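Side-chain contacts in alcohol oxidase (Myceliophthora thermophila, PDB 6F74), which binds FAD and, as a VAO-type flavoprotein oxidase, probably oxidises organic substrates such as alcohols with molecular oxygen: residues A263-A268 against V273-C278; I204-A209 against R213-V218; K186-A191 against S299-V304. All blocks are in the same frame, centred on the assembly; numbering follows the deposited sequence.

How the interactions relate
Interaction 3 opens first along the chain, in the loop 186-191 after strand 179-185, and closes only at 299-304, so interactions 2 and 1 are both nested inside it. They follow in series without crossing: interaction 2 shuts a short turn between strand 203-208 and helix 212-221, and interaction 1 later closes the hairpin of strands 260-266 and 272-276. One antiparallel sheet unites all three. Strand 296-306 lies between strands 203-208 and 260-266, with Ile206 N meeting Gln300 O and Gln264 N meeting Ser299 O. Helix 212-221, the hairpin and the loop 186-191 are thereby gathered about a common strand in the FAD-binding part of the chain.

Interaction 1 of 3, residues A263-A268 against V273-C278; sequences AQIMLA and VTANHC
The beta hairpin of strands 260-266 and 272-276 is held here by two antiparallel hydrogen-bonded pairs, Ala263 with Ala275 and Ile265 with Val273. Ala275 N gives to Ala263 O at 2.9 Å, and Val273 N to Ile265 O at 2.8 Å in a nearly straight bond (173° at the hydrogen). Between them sits the non-hydrogen-bonded pair Gln264 and Thr274, whose side chains meet on one face of the sheet. Bent at chi2 (-64°), the Gln264 chain folds across the strand gap and its NE2 donates to Thr274 OG1 at 2.7 Å, the hydroxyl lying 17° out of the amide plane. A water donates to Gln264 OE1 at 2.6 Å and also reaches Thr274 OG1. At the margin of the antiparallel sheet, this hairpin joins strand 296-306 through Gln264, which bonds by its backbone to Leu298 and Ser299. The other face carries Ala263, Ile265, Val273 and Ala275, with Ile265 CD1 4.0 Å from Ala275 CB; Leu267, farther along the chain, brings CD2 to 3.9 Å from Val273 CG2. Helix 281-287 covers this side, with Leu283 and Ile287 against Ile265, whose side chain also lies beside FAD-binding Val297 and about 7 Å from bound FAD.

Interaction 2 of 3, residues I204-A209 against R213-V218; sequences IHIDGA and RDVYTV
Ile206 and Val215 make the closest touch, Ile206 CD1 coming to 3.8 Å from Val215 CG2 where strand 203-208 faces helix 212-221. The two side chains cross at about a right angle. Val215 holds CG1 anti to its backbone N (chi1 178°), which turns both methyls to the strand; Ile206 CD1 meets the pair of them, Val215 CG1 being the farther from Ile206 CD1, at 4.2 Å. The CG1 and CG2 carbons of Ile206 rest against Val215 CG2 as well. Two residues earlier on the strand, Ile204 extends CD1 to a point 4.1 Å from Val218 CG1 and equally near the carbonyl Val215 O, so this methyl reaches Val215 and Val218, three residues apart and so nearly one helical turn. No hydrogen bond spans the segments; the side chains meet each other through aliphatic groups alone. Replacing Ile206 with an alanine would probably open a gap beside both methyls of Val215 and leave that side chain less firmly seated on the strand. Within the helix, Thr217 N and Thr217 OG1 both donate to Arg213 O, from opposite faces of its carbonyl plane. The short segments run in roughly opposite directions, at 148°, with axes 10.1 Å apart, a strand turning back into a helix laid on the sheet. Bound FAD lies about 10 Å from the side chain of Ile206, and Ile237 of a nearby loop also touches Ile206. Strand 203-208 is flanked by strand 179-185, whose Val182 touches Ile204 and Val218, and by strand 296-306, from which Ile302 packs on Ile206.

Interaction 3 of 3, residues K186-A191 against S299-V304; sequences KKYTSA and SQHIKV
Tyr188 and His301 cross at about a right angle, the phenol presenting its ring edge to the imidazole. Near the plane of the Tyr188 ring, His301 CD2 lies 4.0 Å from Tyr188 CE1, and His301 CB follows at 4.2 Å; seen from the imidazole, the phenol carbon approaches obliquely. With chi1 at 167°, the Tyr188 ring extends away from its backbone N and forward along the following residues, Ser190 N standing 4.0 Å above one face, toward the rim. The phenol oxygen, away from the imidazole, bonds Glu262 of strand 260-266, whose carboxylate also takes Ser190 OG and Ala191 N and so ties down this irregular loop. Thr189 O approaches the imidazole obliquely, 3.7 Å from His301 NE2, with no direct hydrogen bond. A water fills the link: it donates to Thr189 O at 2.9 Å and sits in the plane of the imidazole edge, 3.0 Å from His301 NE2. Thr189 OG1 in turn donates to Lys187 O at 3.1 Å. His301 also stacks on His205, and its backbone bonds to Leu261 and Glu262. The contact belongs to the antiparallel sheet of the FAD-binding part, the His301 side chain about 14 Å from bound FAD. The loop 186-191, leaving strand 179-185, lies against strand 296-306, which runs antiparallel between strands 203-208 and 260-266.

Interaction 1 of 3, residues A263-A268 against V273-C278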
# COMPACT_ATOMS: atom_id res chain seq x y z
N ALA A 263 -9.02 -10.56 14.92
CA ALA A 263 -7.58 -10.78 14.83
C ALA A 263 -7.05 -11.36 16.15
O ALA A 263 -7.63 -11.15 17.21
CB ALA A 263 -6.87 -9.47 14.51
N GLN A 264 -5.94 -12.08 16.06
CA GLN A 264 -5.11 -12.38 17.21
C GLN A 264 -3.91 -11.45 17.09
O GLN A 264 -3.34 -11.31 16.01
CB GLN A 264 -4.65 -13.83 17.19
CG GLN A 264 -5.75 -14.89 17.36
CD GLN A 264 -6.41 -14.80 18.70
OE1 GLN A 264 -5.76 -14.82 19.73
NE2 GLN A 264 -7.72 -14.70 18.70
N ILE A 265 -3.59 -10.80 18.21
CA ILE A 265 -2.57 -9.77 18.26
C ILE A 265 -1.75 -9.93 19.52
O ILE A 265 -2.32 -10.06 20.62
CB ILE A 265 -3.20 -8.36 18.26
CG1 ILE A 265 -4.06 -8.15 17.01
CG2 ILE A 265 -2.10 -7.31 18.28
CD1 ILE A 265 -4.82 -6.84 16.96
N MET A 266 -0.42 -9.91 19.36
CA MET A 266 0.51 -9.88 20.48
C MET A 266 0.82 -8.42 20.81
O MET A 266 1.35 -7.66 19.97
CB MET A 266 1.79 -10.66 20.16
CG MET A 266 2.82 -10.66 21.29
SD MET A 266 4.32 -11.66 21.00
CE MET A 266 3.60 -13.20 20.46
N LEU A 267 0.48 -8.02 22.02
CA LEU A 267 0.68 -6.64 22.45
C LEU A 267 2.14 -6.42 22.82
O LEU A 267 2.89 -7.39 22.96
CB LEU A 267 -0.25 -6.31 23.64
CG LEU A 267 -1.75 -6.56 23.46
CD1 LEU A 267 -2.51 -6.20 24.73
CD2 LEU A 267 -2.31 -5.80 22.29
N ALA A 268 2.54 -5.16 22.97
CA ALA A 268 3.90 -4.81 23.40
C ALA A 268 4.30 -5.49 24.71
O ALA A 268 5.48 -5.83 24.91
CB ALA A 268 4.01 -3.30 23.56
N VAL A 273 -3.87 -11.40 22.52
CA VAL A 273 -5.29 -11.09 22.76
C VAL A 273 -6.12 -11.24 21.49
O VAL A 273 -5.61 -11.09 20.36
CB VAL A 273 -5.52 -9.68 23.33
CG1 VAL A 273 -4.83 -9.51 24.68
CG2 VAL A 273 -5.08 -8.59 22.35
N THR A 274 -7.42 -11.50 21.68
CA THR A 274 -8.39 -11.43 20.60
C THR A 274 -8.88 -10.00 20.47
O THR A 274 -9.14 -9.32 21.49
CB THR A 274 -9.57 -12.39 20.86
OG1 THR A 274 -9.06 -13.73 20.87
CG2 THR A 274 -10.63 -12.30 19.79
N ALA A 275 -8.96 -9.52 19.23
CA ALA A 275 -9.55 -8.22 18.94
C ALA A 275 -10.70 -8.43 17.95
O ALA A 275 -10.48 -8.85 16.81
CB ALA A 275 -8.53 -7.27 18.35
N ASN A 276 -11.92 -8.16 18.42
CA ASN A 276 -13.09 -8.21 17.56
C ASN A 276 -14.22 -7.35 18.17
O ASN A 276 -13.98 -6.54 19.09
CB ASN A 276 -13.48 -9.67 17.21
CG ASN A 276 -14.05 -10.47 18.35
OD1 ASN A 276 -14.35 -9.95 19.42
ND2 ASN A 276 -14.20 -11.78 18.13
N HIS A 277 -15.44 -7.55 17.68
CA HIS A 277 -16.58 -6.73 18.08
C HIS A 277 -16.90 -6.89 19.57
O HIS A 277 -17.43 -5.96 20.19
CB HIS A 277 -17.82 -7.06 17.21
CG HIS A 277 -17.58 -6.94 15.74
ND1 HIS A 277 -16.84 -7.86 15.02
CD2 HIS A 277 -17.96 -5.99 14.85
CE1 HIS A 277 -16.76 -7.48 13.76
NE2 HIS A 277 -17.44 -6.35 13.63
N CYS A 278 -16.56 -8.05 20.14
CA CYS A 278 -16.85 -8.39 21.52
C CYS A 278 -15.69 -8.19 22.47
O CYS A 278 -15.89 -8.21 23.68
CB CYS A 278 -17.26 -9.87 21.60
SG CYS A 278 -18.79 -10.23 20.74
O HOH W 1 -6.76 -15.70 22.02

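Interaction 2 of 3, residues I204-A209 against R213-V218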
# COMPACT_ATOMS: atom_id res chain seq x y z
N ILE A 204 -12.31 -16.73 5.74
CA ILE A 204 -11.00 -17.36 5.70
C ILE A 204 -10.21 -16.97 6.95
O ILE A 204 -10.10 -15.78 7.28
CB ILE A 204 -10.24 -17.07 4.38
CG1 ILE A 204 -10.97 -17.74 3.22
CG2 ILE A 204 -8.82 -17.60 4.47
CD1 ILE A 204 -10.31 -17.66 1.84
N HIS A 205 -9.70 -17.99 7.65
CA HIS A 205 -8.76 -17.80 8.75
C HIS A 205 -7.38 -17.68 8.14
O HIS A 205 -6.79 -18.66 7.68
CB HIS A 205 -8.83 -18.96 9.75
CG HIS A 205 -8.03 -18.72 11.00
ND1 HIS A 205 -7.86 -19.67 11.98
CD2 HIS A 205 -7.26 -17.67 11.36
CE1 HIS A 205 -7.07 -19.19 12.92
NE2 HIS A 205 -6.69 -17.97 12.57
N ILE A 206 -6.87 -16.45 8.10
CA ILE A 206 -5.52 -16.25 7.62
C ILE A 206 -4.60 -16.37 8.82
O ILE A 206 -4.39 -15.38 9.52
CB ILE A 206 -5.36 -14.89 6.92
CG1 ILE A 206 -6.45 -14.71 5.86
CG2 ILE A 206 -3.97 -14.78 6.29
CD1 ILE A 206 -6.49 -13.32 5.23
N ASP A 207 -4.06 -17.57 9.05
CA ASP A 207 -3.32 -17.90 10.26
C ASP A 207 -1.83 -17.75 10.01
O ASP A 207 -1.07 -18.71 10.06
CB ASP A 207 -3.68 -19.33 10.73
CG ASP A 207 -3.38 -19.57 12.20
OD1 ASP A 207 -2.83 -18.66 12.91
OD2 ASP A 207 -3.70 -20.70 12.66
N GLY A 208 -1.41 -16.52 9.74
CA GLY A 208 -0.01 -16.21 9.47
C GLY A 208 0.12 -14.95 8.64
O GLY A 208 -0.87 -14.41 8.15
N ALA A 209 1.36 -14.48 8.48
CA ALA A 209 1.66 -13.32 7.64
C ALA A 209 1.75 -13.75 6.16
O ALA A 209 2.77 -13.59 5.49
CB ALA A 209 2.95 -12.69 8.07
N ARG A 213 -1.54 -13.72 -2.62
CA ARG A 213 -1.44 -14.88 -3.49
C ARG A 213 -1.92 -16.15 -2.75
O ARG A 213 -2.70 -16.91 -3.28
CB ARG A 213 -0.02 -15.08 -3.98
CG ARG A 213 0.03 -16.02 -5.16
CD ARG A 213 1.45 -16.00 -5.77
NE ARG A 213 1.68 -14.80 -6.60
CZ ARG A 213 1.12 -14.60 -7.79
NH1 ARG A 213 0.34 -15.56 -8.34
NH2 ARG A 213 1.37 -13.48 -8.47
N ASP A 214 -1.48 -16.31 -1.52
CA ASP A 214 -1.74 -17.53 -0.74
C ASP A 214 -3.22 -17.62 -0.37
O ASP A 214 -3.83 -18.69 -0.43
CB ASP A 214 -0.89 -17.53 0.54
CG ASP A 214 0.59 -17.26 0.26
OD1 ASP A 214 1.21 -18.06 -0.45
OD2 ASP A 214 1.16 -16.24 0.74
N VAL A 215 -3.80 -16.47 -0.02
CA VAL A 215 -5.19 -16.37 0.38
C VAL A 215 -6.10 -16.65 -0.82
O VAL A 215 -7.11 -17.39 -0.71
CB VAL A 215 -5.49 -14.98 0.99
CG1 VAL A 215 -6.96 -14.82 1.38
CG2 VAL A 215 -4.64 -14.78 2.23
N TYR A 216 -5.72 -16.10 -1.96
CA TYR A 216 -6.47 -16.28 -3.19
C TYR A 216 -6.61 -17.73 -3.66
O TYR A 216 -7.63 -18.13 -4.19
CB TYR A 216 -5.81 -15.44 -4.30
CG TYR A 216 -6.03 -13.93 -4.24
CD1 TYR A 216 -7.00 -13.33 -3.41
CD2 TYR A 216 -5.31 -13.11 -5.09
CE1 TYR A 216 -7.20 -11.97 -3.41
CE2 TYR A 216 -5.51 -11.74 -5.10
CZ TYR A 216 -6.45 -11.17 -4.27
OH TYR A 216 -6.64 -9.80 -4.33
N THR A 217 -5.55 -18.51 -3.48
CA THR A 217 -5.58 -19.94 -3.84
C THR A 217 -6.67 -20.71 -3.07
O THR A 217 -7.36 -21.55 -3.62
CB THR A 217 -4.18 -20.55 -3.57
OG1 THR A 217 -3.24 -19.92 -4.44
CG2 THR A 217 -4.14 -22.08 -3.76
N VAL A 218 -6.82 -20.40 -1.78
CA VAL A 218 -7.85 -21.04 -0.94
C VAL A 218 -9.25 -20.53 -1.27
O VAL A 218 -10.22 -21.31 -1.30
CB VAL A 218 -7.51 -20.88 0.55
CG1 VAL A 218 -8.63 -21.42 1.44
CG2 VAL A 218 -6.21 -21.63 0.86

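Interaction 3 of 3, residues K186-A191 against S299-V304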
# COMPACT_ATOMS: atom_id res chain seq x y z
N LYS A 186 -16.85 -22.41 6.02
CA LYS A 186 -18.14 -22.24 5.32
C LYS A 186 -19.01 -21.21 6.04
O LYS A 186 -19.72 -20.42 5.41
CB LYS A 186 -18.89 -23.57 5.18
CG LYS A 186 -20.19 -23.45 4.39
CD LYS A 186 -20.93 -24.79 4.24
CE LYS A 186 -22.08 -24.91 5.22
NZ LYS A 186 -22.82 -26.23 5.28
N LYS A 187 -18.94 -21.21 7.36
CA LYS A 187 -19.64 -20.24 8.21
C LYS A 187 -18.61 -19.70 9.19
O LYS A 187 -17.91 -20.46 9.85
CB LYS A 187 -20.81 -20.93 8.93
CG LYS A 187 -21.94 -21.52 8.06
CD LYS A 187 -22.82 -22.39 8.96
CE LYS A 187 -24.02 -23.01 8.27
NZ LYS A 187 -24.83 -22.04 7.47
N TYR A 188 -18.46 -18.38 9.22
CA TYR A 188 -17.52 -17.75 10.16
C TYR A 188 -17.69 -18.27 11.58
O TYR A 188 -18.79 -18.21 12.13
CB TYR A 188 -17.74 -16.24 10.15
CG TYR A 188 -17.09 -15.43 11.24
CD1 TYR A 188 -15.75 -15.57 11.57
CD2 TYR A 188 -17.84 -14.49 11.94
CE1 TYR A 188 -15.16 -14.80 12.56
CE2 TYR A 188 -17.27 -13.71 12.93
CZ TYR A 188 -15.95 -13.86 13.24
OH TYR A 188 -15.43 -13.08 14.24
N THR A 189 -16.58 -18.73 12.17
CA THR A 189 -16.51 -19.26 13.53
C THR A 189 -15.44 -18.47 14.27
O THR A 189 -14.27 -18.53 13.93
CB THR A 189 -16.17 -20.76 13.53
OG1 THR A 189 -17.10 -21.43 12.69
CG2 THR A 189 -16.25 -21.36 14.95
N SER A 190 -15.88 -17.72 15.27
CA SER A 190 -15.04 -16.78 16.00
C SER A 190 -14.33 -17.50 17.14
O SER A 190 -14.92 -18.35 17.82
CB SER A 190 -15.88 -15.62 16.53
OG SER A 190 -15.16 -14.89 17.53
N ALA A 191 -13.09 -17.09 17.38
CA ALA A 191 -12.29 -17.56 18.50
C ALA A 191 -12.93 -17.33 19.86
O ALA A 191 -12.66 -18.10 20.78
CB ALA A 191 -10.90 -16.91 18.45
N SER A 299 -2.78 -13.15 13.23
CA SER A 299 -3.76 -13.76 12.36
C SER A 299 -4.95 -12.83 12.20
O SER A 299 -5.20 -12.00 13.06
CB SER A 299 -4.22 -15.10 12.95
OG SER A 299 -5.15 -14.86 13.98
N GLN A 300 -5.69 -12.99 11.11
CA GLN A 300 -7.01 -12.36 11.00
C GLN A 300 -7.97 -13.37 10.39
O GLN A 300 -7.58 -14.33 9.69
CB GLN A 300 -7.00 -11.08 10.14
CG GLN A 300 -6.22 -9.88 10.73
CD GLN A 300 -6.10 -8.66 9.79
OE1 GLN A 300 -6.17 -8.81 8.57
NE2 GLN A 300 -5.96 -7.46 10.36
N HIS A 301 -9.24 -13.15 10.68
CA HIS A 301 -10.31 -13.78 9.95
C HIS A 301 -10.91 -12.70 9.03
O HIS A 301 -11.19 -11.60 9.51
CB HIS A 301 -11.39 -14.27 10.90
CG HIS A 301 -11.02 -15.47 11.70
ND1 HIS A 301 -9.92 -15.51 12.54
CD2 HIS A 301 -11.66 -16.64 11.87
CE1 HIS A 301 -9.89 -16.68 13.17
NE2 HIS A 301 -10.94 -17.39 12.77
N ILE A 302 -11.13 -13.02 7.75
CA ILE A 302 -11.79 -12.12 6.80
C ILE A 302 -13.11 -12.69 6.28
O ILE A 302 -13.22 -13.89 6.07
CB ILE A 302 -10.90 -11.77 5.57
CG1 ILE A 302 -10.39 -13.03 4.87
CG2 ILE A 302 -9.74 -10.87 5.99
CD1 ILE A 302 -9.85 -12.81 3.47
N LYS A 303 -14.09 -11.82 6.06
CA LYS A 303 -15.27 -12.16 5.28
C LYS A 303 -14.84 -12.58 3.89
O LYS A 303 -13.93 -11.97 3.30
CB LYS A 303 -16.20 -10.96 5.12
CG LYS A 303 -16.84 -10.46 6.37
CD LYS A 303 -17.74 -9.27 6.07
CE LYS A 303 -18.17 -8.52 7.33
NZ LYS A 303 -18.21 -7.02 7.02
N VAL A 304 -15.47 -13.63 3.39
CA VAL A 304 -15.37 -13.96 1.96
C VAL A 304 -16.79 -14.07 1.42
O VAL A 304 -17.74 -14.28 2.17
CB VAL A 304 -14.50 -15.20 1.65
CG1 VAL A 304 -13.07 -14.88 2.01
CG2 VAL A 304 -14.98 -16.45 2.36
O HOH W 2 -11.80 -19.97 13.93